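Local atomic coordinates of nickel-dependent hydrogenase large subunit (Allochromatium vinosum, PDB entry 3MYR), a protein that forms the large, nickel-iron-bearing subunit of a [NiFe] hydrogenase, which oxidises molecular hydrogen and probably recycles the hydrogen released by nitrogenase. Residues R39-E42 against T43-G47; D52-F56 against V57-C61; R74-E77 against D78-I82; L84-N87 against A88-R92; I543-L546 against R547-S551. One frame throughout, in Å; residues are numbered along the deposited sequence.

Contact 1 of 5, residues R39-E42 against T43-G47. With MG (magnesium ion), chain O.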
# COMPACT_ATOMS: atom_id res chain seq x y z
N ARG B 39 13.55 6.69 2.58
CA ARG B 39 13.16 8.11 2.49
C ARG B 39 13.42 8.92 3.79
O ARG B 39 13.70 10.14 3.73
CB ARG B 39 11.69 8.27 2.04
CG ARG B 39 11.49 7.77 0.61
CD ARG B 39 10.04 7.48 0.23
NE ARG B 39 9.50 6.41 1.08
CZ ARG B 39 8.21 6.18 1.29
NH1 ARG B 39 7.28 6.99 0.74
NH2 ARG B 39 7.85 5.21 2.14
N GLY B 40 13.28 8.27 4.95
CA GLY B 40 13.60 8.87 6.26
C GLY B 40 12.46 9.81 6.65
O GLY B 40 12.66 10.90 7.20
N ILE B 41 11.24 9.33 6.48
CA ILE B 41 10.07 10.09 6.87
C ILE B 41 10.05 10.42 8.39
O ILE B 41 9.56 11.49 8.81
CB ILE B 41 8.80 9.34 6.40
CG1 ILE B 41 8.82 9.32 4.86
CG2 ILE B 41 7.47 10.05 7.01
CD1 ILE B 41 7.79 8.37 4.20
N GLU B 42 10.59 9.54 9.21
CA GLU B 42 10.61 9.84 10.65
C GLU B 42 11.37 11.13 10.94
O GLU B 42 10.96 11.95 11.77
CB GLU B 42 11.16 8.64 11.44
CG GLU B 42 10.18 7.41 11.49
CD GLU B 42 10.93 6.08 11.68
OE1 GLU B 42 12.14 6.07 11.30
OE2 GLU B 42 10.31 5.04 12.13
N THR B 43 12.46 11.32 10.20
CA THR B 43 13.32 12.48 10.35
C THR B 43 12.62 13.70 9.80
O THR B 43 12.64 14.77 10.44
CB THR B 43 14.59 12.21 9.56
OG1 THR B 43 15.27 11.12 10.21
CG2 THR B 43 15.53 13.45 9.50
N ILE B 44 11.89 13.52 8.69
CA ILE B 44 11.10 14.63 8.10
C ILE B 44 10.08 15.22 9.07
O ILE B 44 9.92 16.46 9.18
CB ILE B 44 10.52 14.21 6.76
CG1 ILE B 44 11.70 14.06 5.77
CG2 ILE B 44 9.45 15.27 6.20
CD1 ILE B 44 11.35 13.21 4.49
N LEU B 45 9.49 14.36 9.90
CA LEU B 45 8.48 14.85 10.86
C LEU B 45 8.95 15.69 12.00
O LEU B 45 8.11 16.31 12.63
CB LEU B 45 7.76 13.66 11.53
CG LEU B 45 6.87 12.86 10.61
CD1 LEU B 45 6.68 11.44 11.15
CD2 LEU B 45 5.50 13.67 10.33
N LYS B 46 10.22 15.53 12.43
CA LYS B 46 10.66 16.21 13.64
C LYS B 46 10.35 17.71 13.54
O LYS B 46 10.62 18.30 12.51
CB LYS B 46 12.20 16.08 13.86
CG LYS B 46 12.63 14.63 14.15
CD LYS B 46 13.67 14.48 15.29
CE LYS B 46 13.77 12.96 15.69
NZ LYS B 46 13.99 12.68 17.18
N GLY B 47 9.82 18.31 14.61
CA GLY B 47 9.61 19.75 14.65
C GLY B 47 8.25 20.15 14.12
O GLY B 47 7.84 21.27 14.30
MG MG O . 10.65 3.09 11.86
O HOH W 1 12.64 3.54 11.20
O HOH W 2 11.35 3.10 13.80
O HOH W 3 11.13 1.06 11.69
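Gly40 O receives Ile44 N and, weakly, Thr43 N, and so starts the short helix 41-44, with Gly40 at its N-cap and the magnesium ligand Glu42 as its second residue. The i to i+4 bond from Ile44 N to Gly40 O is 3.1 Å long, with the donor in the carbonyl plane; the approach of Thr43 N is bent, at an N-H...O angle of 127°. Leu45 N repeats the pattern on Ile41 O at 3.1 Å and leans weakly on Glu42 O as well. Round these carbonyls the packing is tight. Ile44 runs its CG1 and CD1 past Gly40 O, with CG1 at 3.6 Å, because CG1 stands beside its own backbone N (chi1 -69°). Leu45 sets CG 3.5 Å from Ile41 O. The one apolar side-chain pair across the segments, Ile41 CG2 with Leu45 CD1, is also buried but long, at 4.4 Å. The small subunit meets Ile41, Thr43 and Ile44 through its Leu119, Pro124 and Ala122, while helix 53-58 backs Leu45.

The loose part is at exposed Lys46, with Thr43 only partly exposed. Lys46 brings no more than CG to Glu42 O, at 4.0 Å, before its bent chain carries NZ off to Ala502 O.

Glu42 itself turns from the helix toward the metal, its chain extended beyond CG. Thr350 OG1 and one metal-bound water hold OE1, fixing the rotation of the carboxylate; His561 NE2, Ala506 O and three waters share the ion, which Glu42 OE2 binds at 2.0 Å.

Contact 2 of 5, residues D52-F56 against V57-C61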
# COMPACT_ATOMS: atom_id res chain seq x y z
N ASP B 52 -0.65 17.47 11.95
CA ASP B 52 -0.32 17.25 10.50
C ASP B 52 0.31 15.87 10.25
O ASP B 52 0.44 15.48 9.08
CB ASP B 52 0.74 18.26 9.99
CG ASP B 52 0.27 19.73 9.99
OD1 ASP B 52 -0.85 20.01 10.43
OD2 ASP B 52 1.08 20.62 9.55
N ALA B 53 0.85 15.21 11.29
CA ALA B 53 1.63 13.99 11.07
C ALA B 53 0.90 12.97 10.14
O ALA B 53 1.53 12.40 9.25
CB ALA B 53 2.05 13.35 12.40
N TRP B 54 -0.40 12.78 10.33
CA TRP B 54 -1.10 11.73 9.63
C TRP B 54 -0.92 11.89 8.14
O TRP B 54 -0.85 10.87 7.44
CB TRP B 54 -2.58 11.60 9.98
CG TRP B 54 -3.35 12.77 9.45
CD1 TRP B 54 -3.66 13.93 10.14
CD2 TRP B 54 -3.90 12.94 8.14
NE1 TRP B 54 -4.34 14.79 9.33
CE2 TRP B 54 -4.51 14.23 8.10
CE3 TRP B 54 -3.87 12.17 6.95
CZ2 TRP B 54 -5.13 14.77 6.94
CZ3 TRP B 54 -4.50 12.71 5.77
CH2 TRP B 54 -5.09 13.99 5.78
N ALA B 55 -0.93 13.13 7.65
CA ALA B 55 -0.85 13.38 6.19
C ALA B 55 0.53 13.04 5.63
O ALA B 55 0.62 12.50 4.53
CB ALA B 55 -1.16 14.85 5.88
N PHE B 56 1.60 13.31 6.41
CA PHE B 56 2.95 12.82 6.06
C PHE B 56 3.06 11.30 6.11
O PHE B 56 3.55 10.67 5.16
CB PHE B 56 4.03 13.41 7.01
CG PHE B 56 4.26 14.88 6.84
CD1 PHE B 56 3.32 15.83 7.33
CD2 PHE B 56 5.44 15.35 6.20
CE1 PHE B 56 3.50 17.19 7.15
CE2 PHE B 56 5.67 16.76 6.02
CZ PHE B 56 4.70 17.70 6.51
N VAL B 57 2.68 10.68 7.23
CA VAL B 57 2.97 9.24 7.33
C VAL B 57 1.97 8.38 6.52
O VAL B 57 2.28 7.26 6.13
CB VAL B 57 3.04 8.73 8.76
CG1 VAL B 57 4.18 9.45 9.46
CG2 VAL B 57 1.71 9.04 9.53
N GLN B 58 0.82 8.92 6.17
CA GLN B 58 0.04 8.18 5.22
C GLN B 58 0.82 7.89 3.94
O GLN B 58 0.67 6.80 3.33
CB GLN B 58 -1.27 8.89 4.89
CG GLN B 58 -2.17 7.93 4.06
CD GLN B 58 -3.60 8.43 3.84
OE1 GLN B 58 -3.88 9.64 3.72
NE2 GLN B 58 -4.50 7.48 3.74
N ARG B 59 1.64 8.86 3.52
CA ARG B 59 2.48 8.73 2.32
C ARG B 59 3.71 7.84 2.54
O ARG B 59 4.50 7.65 1.62
CB ARG B 59 2.90 10.12 1.77
CG ARG B 59 1.83 10.71 0.82
CD ARG B 59 0.45 10.99 1.52
NE ARG B 59 -0.37 11.87 0.69
CZ ARG B 59 -1.49 12.46 1.09
NH1 ARG B 59 -1.81 12.43 2.40
NH2 ARG B 59 -2.28 13.10 0.21
N ILE B 60 3.82 7.22 3.70
CA ILE B 60 4.69 6.04 3.78
C ILE B 60 4.31 5.05 2.69
O ILE B 60 5.17 4.39 2.10
CB ILE B 60 4.61 5.39 5.20
CG1 ILE B 60 5.42 6.32 6.14
CG2 ILE B 60 5.17 3.92 5.17
CD1 ILE B 60 5.27 5.89 7.71
N CYS B 61 3.01 4.90 2.43
CA CYS B 61 2.63 3.83 1.50
C CYS B 61 1.25 4.00 0.97
O CYS B 61 0.33 4.25 1.71
CB CYS B 61 2.79 2.44 2.13
SG CYS B 61 2.60 1.14 0.85
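Arg59 folds back on the helical turn before it and reaches Ala55. Its CB starts 3.5 Å from Phe56 O, the carbonyl that also receives Arg59 N in a weak bond three residues back. The chain then bends at chi2 (64°), which brings CD to 3.4 Å from Ala55 O. NE and CZ pass the same oxygen at longer range, and NH1 closes on it with a hydrogen bond of 3.2 Å, in the carbonyl plane and on a lone pair, although the oxygen lies 30° out of the guanidinium plane. The side chain thereby takes the carbonyl that the Arg59 backbone N would serve in a regular alpha-helix. Upstream, helix 53-58 is regular: Val57 N meets Ala53 O at 2.9 Å and nearly straight.

NH2 continues outward to Cys147 O of the small subunit, and the side chain touches an iron-sulfur cluster. Two residues further on, Cys61 SG binds nickel. An alanine in place of Arg59 would probably leave Ala55 O and Cys147 O of the small subunit without their side-chain donor and open a gap beside the cluster. Because it touches the cluster at the subunit interface, the Arg59 charge is likely to contribute to the cluster's electrostatic surroundings.

Contact 3 of 5, residues R74-E77 against D78-I82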
# COMPACT_ATOMS: atom_id res chain seq x y z
N ARG B 74 -4.48 8.11 15.85
CA ARG B 74 -4.62 7.34 17.12
C ARG B 74 -3.42 7.61 18.07
O ARG B 74 -3.61 7.60 19.30
CB ARG B 74 -4.66 5.84 16.87
CG ARG B 74 -6.02 5.34 16.40
CD ARG B 74 -6.01 3.84 16.10
NE ARG B 74 -7.34 3.36 15.65
CZ ARG B 74 -7.59 2.11 15.26
NH1 ARG B 74 -6.61 1.22 15.25
NH2 ARG B 74 -8.81 1.74 14.84
N ALA B 75 -2.22 7.84 17.51
CA ALA B 75 -1.04 8.09 18.35
C ALA B 75 -1.22 9.41 19.04
O ALA B 75 -0.95 9.54 20.27
CB ALA B 75 0.29 8.13 17.47
N VAL B 76 -1.64 10.42 18.27
CA VAL B 76 -1.95 11.73 18.83
C VAL B 76 -3.11 11.72 19.87
O VAL B 76 -2.98 12.29 20.97
CB VAL B 76 -2.18 12.84 17.77
CG1 VAL B 76 -2.34 14.21 18.51
CG2 VAL B 76 -0.96 12.90 16.77
N GLU B 77 -4.20 11.02 19.53
CA GLU B 77 -5.30 10.83 20.44
C GLU B 77 -4.83 10.09 21.72
O GLU B 77 -5.22 10.47 22.83
CB GLU B 77 -6.39 10.03 19.73
CG GLU B 77 -7.15 10.91 18.66
CD GLU B 77 -7.71 10.12 17.48
OE1 GLU B 77 -7.77 8.84 17.56
OE2 GLU B 77 -8.14 10.81 16.51
N ASP B 78 -3.91 9.13 21.58
CA ASP B 78 -3.39 8.43 22.76
C ASP B 78 -2.57 9.41 23.61
O ASP B 78 -2.73 9.42 24.84
CB ASP B 78 -2.53 7.20 22.35
CG ASP B 78 -2.13 6.35 23.54
OD1 ASP B 78 -3.05 5.78 24.14
OD2 ASP B 78 -0.93 6.25 23.92
N ALA B 79 -1.68 10.19 22.98
CA ALA B 79 -0.80 11.09 23.73
C ALA B 79 -1.58 12.12 24.54
O ALA B 79 -1.19 12.50 25.68
CB ALA B 79 0.15 11.81 22.74
N LEU B 80 -2.71 12.53 23.97
CA LEU B 80 -3.46 13.70 24.41
C LEU B 80 -4.72 13.29 25.15
O LEU B 80 -5.40 14.14 25.78
CB LEU B 80 -3.87 14.47 23.19
CG LEU B 80 -2.95 15.61 22.77
CD1 LEU B 80 -1.59 15.87 23.49
CD2 LEU B 80 -3.08 16.17 21.40
N ARG B 81 -5.01 11.99 25.10
CA ARG B 81 -6.25 11.35 25.68
C ARG B 81 -7.49 11.94 25.09
O ARG B 81 -8.37 12.40 25.81
CB ARG B 81 -6.33 11.44 27.23
CG ARG B 81 -4.93 11.48 27.81
CD ARG B 81 -4.48 10.24 28.49
NE ARG B 81 -4.32 10.57 29.91
CZ ARG B 81 -5.25 10.39 30.88
NH1 ARG B 81 -4.96 10.74 32.16
NH2 ARG B 81 -6.45 9.85 30.61
N ILE B 82 -7.57 11.98 23.78
CA ILE B 82 -8.80 12.43 23.19
C ILE B 82 -9.66 11.18 22.99
O ILE B 82 -9.19 10.23 22.39
CB ILE B 82 -8.46 13.06 21.87
CG1 ILE B 82 -7.56 14.25 22.12
CG2 ILE B 82 -9.73 13.39 21.08
CD1 ILE B 82 -6.89 14.83 20.82
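Val76 and Leu80 supply the apolar part of this contact, lying side by side and pointing the same way. Val76 CG1 stands anti to its own amide nitrogen (chi1 -174°), and this brings it to 3.6 Å from Leu80 CD2. Leu80 also lays CB close to Val76 O, at 3.2 Å. A second pair meets differently: Glu77 and Ile82 cross at about a right angle, the aliphatic CG of Glu77 facing Ile82 CB at 4.1 Å.

The backbone bonds come in two kinds. Regular i to i+4 bonds join Asp78 N to Arg74 O at 2.8 Å and Ala79 N to Ala75 O at 2.9 Å; the next one, from Leu80 N to Val76 O, is weak. Beyond it the pattern changes to a Schellman motif, which closes the C-terminal end of helix 67-80. Arg81 leaves helical geometry with positive phi (58°), Ile82 N turns back five residues to Glu77 O at 3.0 Å, and inside that loop Arg81 N makes a weak bond with Asp78 O. The crossing of Ile82 over Glu77 is the apolar contact that usually accompanies such a cap.

The charged ends are paired with residues of other elements. Glu77 OE2 has a salt bridge to Arg92 of the next helix and also accepts Gly220 N, so two donors grip one buried oxygen. Arg74 is paired with Asp286 and gives NH1 to Ile482 O. On strand 476-485, Val480 N donates to OD2 of Asp78.

Contact 4 of 5, residues L84-N87 against A88-R92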
# COMPACT_ATOMS: atom_id res chain seq x y z
N LEU B 84 -12.84 9.55 20.90
CA LEU B 84 -13.61 9.82 19.68
C LEU B 84 -15.09 9.76 19.97
O LEU B 84 -15.52 8.87 20.69
CB LEU B 84 -13.37 8.74 18.64
CG LEU B 84 -12.07 8.63 17.88
CD1 LEU B 84 -12.30 7.73 16.65
CD2 LEU B 84 -11.58 9.99 17.49
N PRO B 85 -15.89 10.52 19.21
CA PRO B 85 -17.34 10.23 19.18
C PRO B 85 -17.63 8.90 18.48
O PRO B 85 -16.89 8.47 17.56
CB PRO B 85 -17.93 11.37 18.32
CG PRO B 85 -16.78 12.35 18.08
CD PRO B 85 -15.49 11.59 18.28
N LEU B 86 -18.74 8.27 18.85
CA LEU B 86 -19.05 6.93 18.33
C LEU B 86 -19.05 6.93 16.77
O LEU B 86 -18.55 5.99 16.14
CB LEU B 86 -20.40 6.43 18.85
CG LEU B 86 -20.84 5.04 18.40
CD1 LEU B 86 -19.79 3.95 18.66
CD2 LEU B 86 -22.14 4.68 19.20
N ASN B 87 -19.66 7.95 16.16
CA ASN B 87 -19.83 7.89 14.69
C ASN B 87 -18.45 7.91 14.06
O ASN B 87 -18.21 7.25 13.05
CB ASN B 87 -20.59 9.10 14.16
CG ASN B 87 -22.04 9.07 14.52
OD1 ASN B 87 -22.62 8.00 14.69
ND2 ASN B 87 -22.66 10.28 14.67
N ALA B 88 -17.50 8.64 14.67
CA ALA B 88 -16.16 8.66 14.09
C ALA B 88 -15.54 7.26 14.15
O ALA B 88 -14.82 6.81 13.23
CB ALA B 88 -15.27 9.70 14.81
N GLN B 89 -15.74 6.59 15.27
CA GLN B 89 -15.14 5.30 15.47
C GLN B 89 -15.72 4.27 14.50
O GLN B 89 -14.98 3.49 13.90
CB GLN B 89 -15.29 4.83 16.94
CG GLN B 89 -14.37 3.61 17.23
CD GLN B 89 -12.88 4.00 17.44
OE1 GLN B 89 -12.42 4.16 18.58
NE2 GLN B 89 -12.13 4.08 16.37
N LEU B 90 -17.04 4.31 14.28
CA LEU B 90 -17.70 3.43 13.30
C LEU B 90 -17.24 3.71 11.89
O LEU B 90 -17.03 2.78 11.08
CB LEU B 90 -19.21 3.63 13.33
CG LEU B 90 -20.01 2.79 14.35
CD1 LEU B 90 -19.42 1.59 15.03
CD2 LEU B 90 -21.02 3.49 15.09
N ILE B 91 -17.15 4.99 11.56
CA ILE B 91 -16.63 5.34 10.25
C ILE B 91 -15.18 4.85 10.04
O ILE B 91 -14.88 4.28 9.00
CB ILE B 91 -16.82 6.82 9.92
CG1 ILE B 91 -18.33 7.08 9.71
CG2 ILE B 91 -15.92 7.21 8.60
CD1 ILE B 91 -18.75 8.65 9.79
N ARG B 92 -14.32 4.98 11.08
CA ARG B 92 -12.99 4.50 10.94
C ARG B 92 -12.98 2.97 10.75
O ARG B 92 -12.25 2.49 9.91
CB ARG B 92 -12.08 4.89 12.10
CG ARG B 92 -11.56 6.36 12.01
CD ARG B 92 -10.75 6.71 13.34
NE ARG B 92 -10.30 8.10 13.38
CZ ARG B 92 -9.59 8.62 14.37
NH1 ARG B 92 -9.12 7.81 15.36
NH2 ARG B 92 -9.27 9.91 14.34
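Leu84 lies over one face of the Arg92 guanidinium, across the first two turns of helix 86-112, for which Pro85 is the N-cap. CD1 does the touching: it sits 3.3 Å above the guanidinium plane, offset toward the rim, and 3.4 Å from Arg92 NH1. The second methyl, CD2, is more distant, about equally far from NH1 and NH2. The two chains slant across each other. The Arg92 chain, extended from CG to NE, runs back along the helix to a residue eight positions earlier, and the Leu84 methyl CD1 also touches Ala88 CB at 4.0 Å. Pro85 CD approaches the same Ala88 CB from the neighbouring residue.

The covered guanidinium is held at its end, where NH2 bonds Gly221 O. A methionine in place of Arg92 would probably leave the Glu77 carboxylate without its countercharge and deprive Leu84 of the flat surface beneath its methyl.

The capping turn is carried by backbone bonds. Pro85 O takes Gln89 N at 3.2 Å with an N-H...O angle of 156°, and Ala88 N only weakly; Leu90 N then meets Leu86 O at 2.9 Å. Asn87 points its side chain to another part of the chain, where ND2 bonds Asp459 O and Lys461 O. Leu86 and Leu90 also meet at a slant: with Leu86 CG anti to the backbone N (chi1 -180°), that atom comes to 3.7 Å from Leu90 CD2.

Contact 5 of 5, residues I543-L546 against R547-S551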
# COMPACT_ATOMS: atom_id res chain seq x y z
N ILE B 543 10.67 -19.28 -8.91
CA ILE B 543 9.28 -19.21 -8.55
C ILE B 543 9.03 -19.69 -7.09
O ILE B 543 8.13 -19.21 -6.45
CB ILE B 543 8.49 -20.00 -9.55
CG1 ILE B 543 6.98 -19.74 -9.43
CG2 ILE B 543 8.82 -21.47 -9.44
CD1 ILE B 543 6.20 -20.14 -10.72
N GLU B 544 9.89 -20.55 -6.54
CA GLU B 544 9.61 -21.04 -5.20
C GLU B 544 9.90 -19.96 -4.18
O GLU B 544 9.26 -19.90 -3.15
CB GLU B 544 10.46 -22.27 -4.86
CG GLU B 544 10.26 -23.50 -5.83
CD GLU B 544 11.21 -23.52 -7.04
OE1 GLU B 544 11.45 -24.62 -7.60
OE2 GLU B 544 11.71 -22.46 -7.48
N ILE B 545 10.89 -19.12 -4.44
CA ILE B 545 11.16 -18.00 -3.55
C ILE B 545 9.96 -17.02 -3.58
O ILE B 545 9.45 -16.61 -2.53
CB ILE B 545 12.48 -17.32 -3.95
CG1 ILE B 545 13.65 -18.16 -3.44
CG2 ILE B 545 12.55 -15.87 -3.37
CD1 ILE B 545 15.08 -17.60 -3.91
N LEU B 546 9.49 -16.71 -4.79
CA LEU B 546 8.44 -15.75 -4.97
C LEU B 546 7.18 -16.23 -4.27
O LEU B 546 6.50 -15.45 -3.66
CB LEU B 546 8.17 -15.52 -6.47
CG LEU B 546 9.35 -14.94 -7.30
CD1 LEU B 546 8.89 -14.71 -8.75
CD2 LEU B 546 9.87 -13.66 -6.72
N ARG B 547 6.83 -17.51 -4.41
CA ARG B 547 5.58 -17.96 -3.80
C ARG B 547 5.54 -17.65 -2.31
O ARG B 547 4.54 -17.18 -1.82
CB ARG B 547 5.42 -19.49 -3.98
CG ARG B 547 4.91 -19.84 -5.30
CD ARG B 547 4.92 -21.36 -5.55
NE ARG B 547 4.39 -21.59 -6.87
CZ ARG B 547 4.05 -22.76 -7.39
NH1 ARG B 547 4.26 -23.90 -6.73
NH2 ARG B 547 3.54 -22.79 -8.60
N THR B 548 6.65 -17.91 -1.61
CA THR B 548 6.73 -17.73 -0.17
C THR B 548 6.90 -16.27 0.20
O THR B 548 6.13 -15.73 1.05
CB THR B 548 7.83 -18.61 0.44
OG1 THR B 548 7.40 -19.97 0.41
CG2 THR B 548 8.13 -18.25 1.94
N ILE B 549 7.77 -15.57 -0.52
CA ILE B 549 7.94 -14.13 -0.21
C ILE B 549 6.58 -13.40 -0.44
O ILE B 549 6.13 -12.65 0.40
CB ILE B 549 9.14 -13.49 -0.99
CG1 ILE B 549 10.52 -13.99 -0.47
CG2 ILE B 549 9.12 -11.96 -0.97
CD1 ILE B 549 10.76 -13.88 1.01
N HIS B 550 5.91 -13.68 -1.56
CA HIS B 550 4.65 -12.98 -1.88
C HIS B 550 3.57 -13.34 -0.86
O HIS B 550 2.69 -12.54 -0.56
CB HIS B 550 4.15 -13.34 -3.28
CG HIS B 550 4.95 -12.73 -4.38
ND1 HIS B 550 5.18 -13.38 -5.58
CD2 HIS B 550 5.51 -11.50 -4.51
CE1 HIS B 550 5.86 -12.58 -6.39
NE2 HIS B 550 6.08 -11.43 -5.76
N SER B 551 3.66 -14.54 -0.26
CA SER B 551 2.63 -14.90 0.72
C SER B 551 2.63 -13.97 1.93
O SER B 551 1.64 -13.92 2.63
CB SER B 551 2.75 -16.36 1.20
OG SER B 551 3.91 -16.57 2.03
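Helix 543-551, which leads toward the nickel-binding Cys555, is stitched here by i to i+4 pairs, as where Leu546 O receives His550 N at 2.8 Å. The His550 imidazole doubles back beside the same residue, side by side with Leu546 and pointing the same way, so that CE1 lies 3.7 Å from Leu546 CB. The ring nitrogens are engaged outside the helix: ND1 with Asp115 OD1, NE2 with Thr11 O. With oxygen partners on both nitrogens, a doubly protonated ring would probably be favoured.

One step back, Ile545 and Ile549 run in the same direction, Ile545 CG2 touching Ile549 CG1 at 4.0 Å, while Ile549 N bonds Ile545 O nearly straight, at an N-H...O angle of 171°. Within the fold this buried helix packs on helix 525-531 through Ile549 and Thr548, and meets helix 86-112 through His550 and Ser551, and helix 426-456 through Ser551; Leu546 also packs on Ser49 of the small subunit.

Arg547 crosses Ile543 at a slant. Its extended chain passes Ile543 O, with CG at 3.5 Å, and its NE lies 4.1 Å from Ile543 CG1. The guanidinium itself is held by Asp115 O at NE and by Ala176 O at NH2. One turn on, Ser551 OG donates to Thr548 O at 2.6 Å, in the carbonyl plane on a lone pair, and receives Arg429 NH1.

All five contacts are local, made within single helices or at their ends. Contacts 2, 4 and 5 are buried, contact 1 is buried but for Lys46 and Gly47 at its end, and contact 3 is partly exposed, with Arg81 at the surface. Contacts 1 and 2 touch: Arg39 NH2 lies 2.8 Å from Ile60 O, and Leu45 packs on Val57 and Phe56. Both serve metal sites and meet the small subunit. Contacts 3 and 4 lie on successive helices joined by a salt bridge, and the small subunit touches neither. Contact 5 stands alone, its centre 30 Å or more from the others; its polar side chains are hydrogen-bonded to other parts of the same chain, such as Asp115 and Thr426.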